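Local coordinates for putative sugar binding protein (Salmonella enterica subsp. enterica serovar Typhimurium, PDB 3KNZ) that probably binds a phosphosugar or related carbohydrate derivative through its SIS domains, its precise role remaining unestablished, at residues S96-S110 and G124-I138. Numbering follows the deposited sequence.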
ATOM      1  N   SER A  96      17.425  -4.390  -7.456  1.00 24.51           N
ATOM      2  CA  SER A  96      17.486  -5.019  -6.147  1.00 23.47           C
ATOM      3  C   SER A  96      18.667  -5.960  -5.962  1.00 23.75           C
ATOM      4  O   SER A  96      19.147  -6.592  -6.913  1.00 23.21           O
ATOM      5  CB  SER A  96      16.197  -5.796  -5.888  1.00 23.54           C
ATOM      6  OG  SER A  96      16.219  -6.444  -4.623  1.00 23.57           O
ATOM      7  N   GLY A  97      19.124  -6.033  -4.714  1.00 23.81           N
ATOM      8  CA  GLY A  97      20.181  -6.953  -4.328  1.00 23.41           C
ATOM      9  C   GLY A  97      19.543  -8.324  -4.318  1.00 23.63           C
ATOM     10  O   GLY A  97      18.315  -8.438  -4.217  1.00 23.98           O
ATOM     11  N   LYS A  98      20.355  -9.365  -4.439  1.00 22.94           N
ATOM     12  CA  LYS A  98      19.824 -10.708  -4.470  1.00 23.03           C
ATOM     13  C   LYS A  98      18.837 -10.858  -3.327  1.00 23.53           C
ATOM     14  O   LYS A  98      19.137 -10.512  -2.190  1.00 23.72           O
ATOM     15  CB  LYS A  98      20.947 -11.729  -4.371  1.00 23.32           C
ATOM     16  CG  LYS A  98      20.514 -13.147  -4.655  1.00 24.69           C
ATOM     17  CD  LYS A  98      21.712 -14.001  -5.019  1.00 26.52           C
ATOM     18  CE  LYS A  98      21.284 -15.398  -5.383  1.00 27.35           C
ATOM     19  NZ  LYS A  98      22.424 -16.210  -5.880  1.00 28.87           N
ATOM     20  N   ALA A  99      17.650 -11.363  -3.638  1.00 23.87           N
ATOM     21  CA  ALA A  99      16.602 -11.512  -2.645  1.00 23.76           C
ATOM     22  C   ALA A  99      15.959 -12.884  -2.681  1.00 24.38           C
ATOM     23  O   ALA A  99      16.123 -13.648  -3.641  1.00 25.02           O
ATOM     24  CB  ALA A  99      15.522 -10.465  -2.880  1.00 23.51           C
ATOM     25  N   LEU A 100      15.240 -13.192  -1.608  1.00 23.78           N
ATOM     26  CA  LEU A 100      14.418 -14.377  -1.563  1.00 22.79           C
ATOM     27  C   LEU A 100      13.014 -13.835  -1.777  1.00 22.93           C
ATOM     28  O   LEU A 100      12.459 -13.165  -0.903  1.00 23.18           O
ATOM     29  CB  LEU A 100      14.508 -15.087  -0.219  1.00 22.86           C
ATOM     30  CG  LEU A 100      13.464 -16.190  -0.015  1.00 20.12           C
ATOM     31  CD1 LEU A 100      13.738 -17.350  -0.944  1.00 16.60           C
ATOM     32  CD2 LEU A 100      13.465 -16.651   1.425  1.00 16.09           C
ATOM     33  N   VAL A 101      12.460 -14.066  -2.958  1.00 22.92           N
ATOM     34  CA  VAL A 101      11.114 -13.612  -3.250  1.00 22.11           C
ATOM     35  C   VAL A 101      10.154 -14.726  -2.894  1.00 22.37           C
ATOM     36  O   VAL A 101      10.218 -15.811  -3.464  1.00 22.40           O
ATOM     37  CB  VAL A 101      10.950 -13.207  -4.722  1.00 21.95           C
ATOM     38  CG1 VAL A 101       9.494 -12.950  -5.030  1.00 18.01           C
ATOM     39  CG2 VAL A 101      11.794 -11.973  -5.026  1.00 19.67           C
ATOM     40  N   VAL A 102       9.286 -14.464  -1.923  1.00 22.54           N
ATOM     41  CA  VAL A 102       8.314 -15.453  -1.486  1.00 22.52           C
ATOM     42  C   VAL A 102       6.947 -15.070  -2.020  1.00 22.62           C
ATOM     43  O   VAL A 102       6.396 -14.035  -1.659  1.00 22.54           O
ATOM     44  CB  VAL A 102       8.232 -15.539   0.051  1.00 23.08           C
ATOM     45  CG1 VAL A 102       7.259 -16.628   0.462  1.00 19.91           C
ATOM     46  CG2 VAL A 102       9.609 -15.783   0.653  1.00 22.89           C
ATOM     47  N   GLY A 103       6.410 -15.901  -2.900  1.00 23.27           N
ATOM     48  CA  GLY A 103       5.090 -15.663  -3.462  1.00 23.40           C
ATOM     49  C   GLY A 103       4.093 -16.315  -2.541  1.00 23.34           C
ATOM     50  O   GLY A 103       4.254 -17.485  -2.200  1.00 23.14           O
ATOM     51  N   ILE A 104       3.080 -15.554  -2.128  1.00 23.33           N
ATOM     52  CA  ILE A 104       2.068 -16.043  -1.198  1.00 23.66           C
ATOM     53  C   ILE A 104       0.661 -15.973  -1.795  1.00 24.55           C
ATOM     54  O   ILE A 104       0.246 -14.953  -2.345  1.00 24.82           O
ATOM     55  CB  ILE A 104       2.072 -15.225   0.112  1.00 23.68           C
ATOM     56  CG1 ILE A 104       3.503 -15.023   0.617  1.00 23.47           C
ATOM     57  CG2 ILE A 104       1.192 -15.896   1.164  1.00 19.87           C
ATOM     58  CD1 ILE A 104       3.588 -14.083   1.799  1.00 22.92           C
ATOM     59  N   SER A 105      -0.073 -17.067  -1.667  1.00 25.53           N
ATOM     60  CA  SER A 105      -1.435 -17.144  -2.160  1.00 26.52           C
ATOM     61  C   SER A 105      -2.207 -18.129  -1.323  1.00 26.37           C
ATOM     62  O   SER A 105      -1.807 -19.274  -1.207  1.00 27.20           O
ATOM     63  CB  SER A 105      -1.458 -17.629  -3.598  1.00 27.28           C
ATOM     64  OG  SER A 105      -2.795 -17.851  -4.001  1.00 27.72           O
ATOM     65  N   GLN A 106      -3.317 -17.692  -0.743  1.00 26.85           N
ATOM     66  CA  GLN A 106      -4.135 -18.586   0.086  1.00 26.58           C
ATOM     67  C   GLN A 106      -4.504 -19.844  -0.714  1.00 26.44           C
ATOM     68  O   GLN A 106      -4.395 -20.959  -0.214  1.00 27.28           O
ATOM     69  CB  GLN A 106      -5.374 -17.848   0.601  1.00 26.23           C
ATOM     70  CG  GLN A 106      -5.011 -16.625   1.421  1.00 26.03           C
ATOM     71  CD  GLN A 106      -4.121 -16.978   2.599  1.00 27.32           C
ATOM     72  OE1 GLN A 106      -4.558 -17.631   3.541  1.00 26.13           O
ATOM     73  NE2 GLN A 106      -2.872 -16.525   2.559  1.00 25.54           N
ATOM     74  N   GLY A 107      -4.908 -19.657  -1.964  1.00 26.34           N
ATOM     75  CA  GLY A 107      -5.210 -20.774  -2.849  1.00 26.76           C
ATOM     76  C   GLY A 107      -3.961 -21.200  -3.607  1.00 27.11           C
ATOM     77  O   GLY A 107      -2.839 -20.972  -3.160  1.00 28.69           O
ATOM     78  N   GLY A 108      -4.148 -21.804  -4.772  1.00 27.09           N
ATOM     79  CA  GLY A 108      -3.016 -22.262  -5.580  1.00 27.46           C
ATOM     80  C   GLY A 108      -2.170 -21.157  -6.203  1.00 26.37           C
ATOM     81  O   GLY A 108      -1.076 -21.406  -6.718  1.00 26.31           O
ATOM     82  N   GLY A 109      -2.673 -19.935  -6.200  1.00 26.09           N
ATOM     83  CA  GLY A 109      -1.895 -18.838  -6.767  1.00 26.28           C
ATOM     84  C   GLY A 109      -2.583 -17.990  -7.826  1.00 25.15           C
ATOM     85  O   GLY A 109      -3.425 -18.460  -8.606  1.00 24.03           O
ATOM     86  N   SER A 110      -2.193 -16.724  -7.833  1.00 24.24           N
ATOM     87  CA  SER A 110      -2.682 -15.771  -8.778  1.00 24.25           C
ATOM     88  C   SER A 110      -1.675 -15.762  -9.892  1.00 24.36           C
ATOM     89  O   SER A 110      -0.507 -16.089  -9.671  1.00 23.52           O
ATOM     90  CB  SER A 110      -2.747 -14.387  -8.133  1.00 24.88           C
ATOM     91  OG  SER A 110      -1.469 -13.971  -7.662  1.00 24.23           O
ATOM     92  N   GLY A 124      17.802 -14.080 -11.432  1.00 27.79           N
ATOM     93  CA  GLY A 124      18.712 -14.670 -10.455  1.00 26.80           C
ATOM     94  C   GLY A 124      18.269 -14.706  -9.000  1.00 26.12           C
ATOM     95  O   GLY A 124      18.978 -15.245  -8.155  1.00 26.18           O
ATOM     96  N   HIS A 125      17.109 -14.140  -8.685  1.00 25.36           N
ATOM     97  CA  HIS A 125      16.632 -14.166  -7.305  1.00 24.86           C
ATOM     98  C   HIS A 125      16.105 -15.560  -6.970  1.00 24.54           C
ATOM     99  O   HIS A 125      15.595 -16.259  -7.843  1.00 23.97           O
ATOM    100  CB  HIS A 125      15.530 -13.126  -7.075  1.00 24.52           C
ATOM    101  CG  HIS A 125      15.953 -11.718  -7.355  1.00 23.59           C
ATOM    102  ND1 HIS A 125      16.716 -10.982  -6.474  1.00 22.37           N
ATOM    103  CD2 HIS A 125      15.709 -10.907  -8.411  1.00 24.16           C
ATOM    104  CE1 HIS A 125      16.936  -9.782  -6.982  1.00 24.36           C
ATOM    105  NE2 HIS A 125      16.336  -9.711  -8.158  1.00 24.39           N
ATOM    106  N   ILE A 126      16.248 -15.969  -5.711  1.00 24.43           N
ATOM    107  CA  ILE A 126      15.735 -17.261  -5.278  1.00 24.51           C
ATOM    108  C   ILE A 126      14.249 -17.065  -5.025  1.00 23.95           C
ATOM    109  O   ILE A 126      13.849 -16.033  -4.495  1.00 23.15           O
ATOM    110  CB  ILE A 126      16.402 -17.785  -3.972  1.00 24.70           C
ATOM    111  CG1 ILE A 126      17.901 -18.029  -4.163  1.00 26.67           C
ATOM    112  CG2 ILE A 126      15.734 -19.082  -3.503  1.00 24.43           C
ATOM    113  CD1 ILE A 126      18.737 -16.775  -4.151  1.00 31.37           C
ATOM    114  N   THR A 127      13.435 -18.042  -5.408  1.00 23.13           N
ATOM    115  CA  THR A 127      12.002 -17.945  -5.193  1.00 23.29           C
ATOM    116  C   THR A 127      11.487 -19.023  -4.250  1.00 23.36           C
ATOM    117  O   THR A 127      12.076 -20.096  -4.133  1.00 24.52           O
ATOM    118  CB  THR A 127      11.230 -18.062  -6.509  1.00 23.04           C
ATOM    119  OG1 THR A 127      11.573 -19.300  -7.149  1.00 23.29           O
ATOM    120  CG2 THR A 127      11.549 -16.888  -7.425  1.00 22.15           C
ATOM    121  N   ALA A 128      10.383 -18.718  -3.578  1.00 23.39           N
ATOM    122  CA  ALA A 128       9.725 -19.650  -2.670  1.00 23.87           C
ATOM    123  C   ALA A 128       8.226 -19.448  -2.790  1.00 24.27           C
ATOM    124  O   ALA A 128       7.770 -18.371  -3.154  1.00 25.06           O
ATOM    125  CB  ALA A 128      10.169 -19.417  -1.243  1.00 23.26           C
ATOM    126  N   SER A 129       7.454 -20.479  -2.485  1.00 24.51           N
ATOM    127  CA  SER A 129       6.014 -20.371  -2.589  1.00 24.53           C
ATOM    128  C   SER A 129       5.359 -20.698  -1.265  1.00 24.43           C
ATOM    129  O   SER A 129       5.817 -21.575  -0.542  1.00 23.70           O
ATOM    130  CB  SER A 129       5.487 -21.314  -3.668  1.00 24.40           C
ATOM    131  OG  SER A 129       5.788 -22.664  -3.357  1.00 23.29           O
HETATM  132  N   MSE A 130       4.297 -19.965  -0.952  1.00 25.42           N
HETATM  133  CA  MSE A 130       3.505 -20.208   0.252  1.00 25.99           C
HETATM  134  C   MSE A 130       2.039 -20.224  -0.110  1.00 25.88           C
HETATM  135  O   MSE A 130       1.346 -19.214   0.030  1.00 26.02           O
HETATM  136  CB  MSE A 130       3.750 -19.165   1.343  1.00 25.71           C
HETATM  137  CG  MSE A 130       5.076 -19.319   2.044  1.00 25.85           C
HETATM  138 SE   MSE A 130       5.147 -18.310   3.692  0.75 23.95          SE
HETATM  139  CE  MSE A 130       7.001 -18.687   4.162  1.00 19.46           C
ATOM    140  N   ALA A 131       1.580 -21.376  -0.591  1.00 25.74           N
ATOM    141  CA  ALA A 131       0.186 -21.565  -0.966  1.00 25.65           C
ATOM    142  C   ALA A 131      -0.534 -22.326   0.141  1.00 25.57           C
ATOM    143  O   ALA A 131       0.101 -22.889   1.031  1.00 25.90           O
ATOM    144  CB  ALA A 131       0.090 -22.326  -2.283  1.00 25.33           C
ATOM    145  N   GLY A 132      -1.858 -22.343   0.087  1.00 25.71           N
ATOM    146  CA  GLY A 132      -2.640 -23.071   1.078  1.00 25.38           C
ATOM    147  C   GLY A 132      -2.955 -24.486   0.618  1.00 25.33           C
ATOM    148  O   GLY A 132      -3.525 -25.273   1.370  1.00 26.16           O
ATOM    149  N   VAL A 133      -2.597 -24.807  -0.623  1.00 24.66           N
ATOM    150  CA  VAL A 133      -2.850 -26.132  -1.177  1.00 23.71           C
ATOM    151  C   VAL A 133      -1.580 -26.675  -1.814  1.00 23.37           C
ATOM    152  O   VAL A 133      -0.623 -25.939  -2.048  1.00 23.57           O
ATOM    153  CB  VAL A 133      -3.979 -26.107  -2.240  1.00 23.77           C
ATOM    154  CG1 VAL A 133      -5.277 -25.594  -1.634  1.00 22.43           C
ATOM    155  CG2 VAL A 133      -3.581 -25.253  -3.436  1.00 21.90           C
ATOM    156  N   ALA A 134      -1.573 -27.972  -2.077  1.00 22.91           N
ATOM    157  CA  ALA A 134      -0.436 -28.601  -2.715  1.00 22.72           C
ATOM    158  C   ALA A 134      -0.934 -29.750  -3.582  1.00 23.11           C
ATOM    159  O   ALA A 134      -1.683 -30.600  -3.113  1.00 24.59           O
ATOM    160  CB  ALA A 134       0.555 -29.096  -1.676  1.00 22.14           C
ATOM    161  N   PRO A 135      -0.554 -29.763  -4.866  1.00 22.57           N
ATOM    162  CA  PRO A 135       0.270 -28.738  -5.502  1.00 22.44           C
ATOM    163  C   PRO A 135      -0.500 -27.438  -5.767  1.00 22.50           C
ATOM    164  O   PRO A 135      -1.728 -27.443  -5.876  1.00 22.60           O
ATOM    165  CB  PRO A 135       0.722 -29.396  -6.813  1.00 22.05           C
ATOM    166  CG  PRO A 135      -0.199 -30.517  -7.041  1.00 22.45           C
ATOM    167  CD  PRO A 135      -0.726 -30.953  -5.713  1.00 21.94           C
ATOM    168  N   ALA A 136       0.235 -26.335  -5.843  1.00 22.18           N
ATOM    169  CA  ALA A 136      -0.342 -25.024  -6.097  1.00 21.76           C
ATOM    170  C   ALA A 136       0.279 -24.462  -7.372  1.00 21.80           C
ATOM    171  O   ALA A 136       1.428 -24.762  -7.685  1.00 21.75           O
ATOM    172  CB  ALA A 136      -0.079 -24.101  -4.919  1.00 20.98           C
ATOM    173  N   THR A 137      -0.477 -23.644  -8.102  1.00 21.77           N
ATOM    174  CA  THR A 137       0.011 -23.063  -9.354  1.00 21.61           C
ATOM    175  C   THR A 137       1.325 -22.287  -9.199  1.00 22.27           C
ATOM    176  O   THR A 137       2.177 -22.324 -10.086  1.00 23.07           O
ATOM    177  CB  THR A 137      -1.053 -22.146  -9.998  1.00 21.68           C
ATOM    178  OG1 THR A 137      -2.244 -22.902 -10.264  1.00 20.97           O
ATOM    179  CG2 THR A 137      -0.540 -21.557 -11.297  1.00 19.06           C
ATOM    180  N   ILE A 138       1.506 -21.599  -8.077  1.00 22.40           N
ATOM    181  CA  ILE A 138       2.731 -20.827  -7.859  1.00 21.94           C
ATOM    182  C   ILE A 138       3.962 -21.706  -7.552  1.00 22.55           C
ATOM    183  O   ILE A 138       5.097 -21.229  -7.615  1.00 23.38           O
ATOM    184  CB  ILE A 138       2.540 -19.729  -6.770  1.00 21.48           C
ATOM    185  CG1 ILE A 138       2.081 -20.342  -5.444  1.00 21.10           C
ATOM    186  CG2 ILE A 138       1.533 -18.690  -7.236  1.00 18.56           C
ATOM    187  CD1 ILE A 138       1.949 -19.340  -4.305  1.00 19.22           C
TER
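Ala99 and His125 open a parallel strand pair, 99-105 beside 126-131, joined by helix 111-122 in a beta-alpha-beta crossover of the Rossmann-like SIS domain. The Ala99 amide donates to His125 ND1 at 3.0 Å, lying only 7° out of the ring plane, so the imidazole takes it at its edge. CG beside the backbone N and anti to the carbonyl carbon (chi1 -59°) brings that edge to the 97-99 backbone, CE1 3.4 Å from Gly97 O, while NE2 bonds to Leu93 O; both ring nitrogens are therefore satisfied. Beyond it the backbone bonds follow in parallel register: Ala99 O accepts from Ile126 N, Val101 N donates to Ile126 O, Val101 O takes Ala128 N, and Gly103 N donates to Ala128 O at 2.8 Å. Gly103 O then accepts from Met130 N, and Ser105 N donates to Met130 O from 37° above the carbonyl plane. The Gly132 N to Ser105 O bond is weak at 3.3 Å. On one face, Leu100 CD1 lies 3.7 Å from Ile126 CG2, and Met130 (selenomethionine) sets its CG 3.8 Å from Val102 CG1, its extended chain going on to helix 161-179. On the other, Thr127 OG1 bonds to Ala141 O and Ser129 OG to Asp139 OD1. Past the strands, Ile138 N donates to Gly108 O at 2.9 Å, and Ile138 CG2 packs 3.5 Å from Gly109 CA.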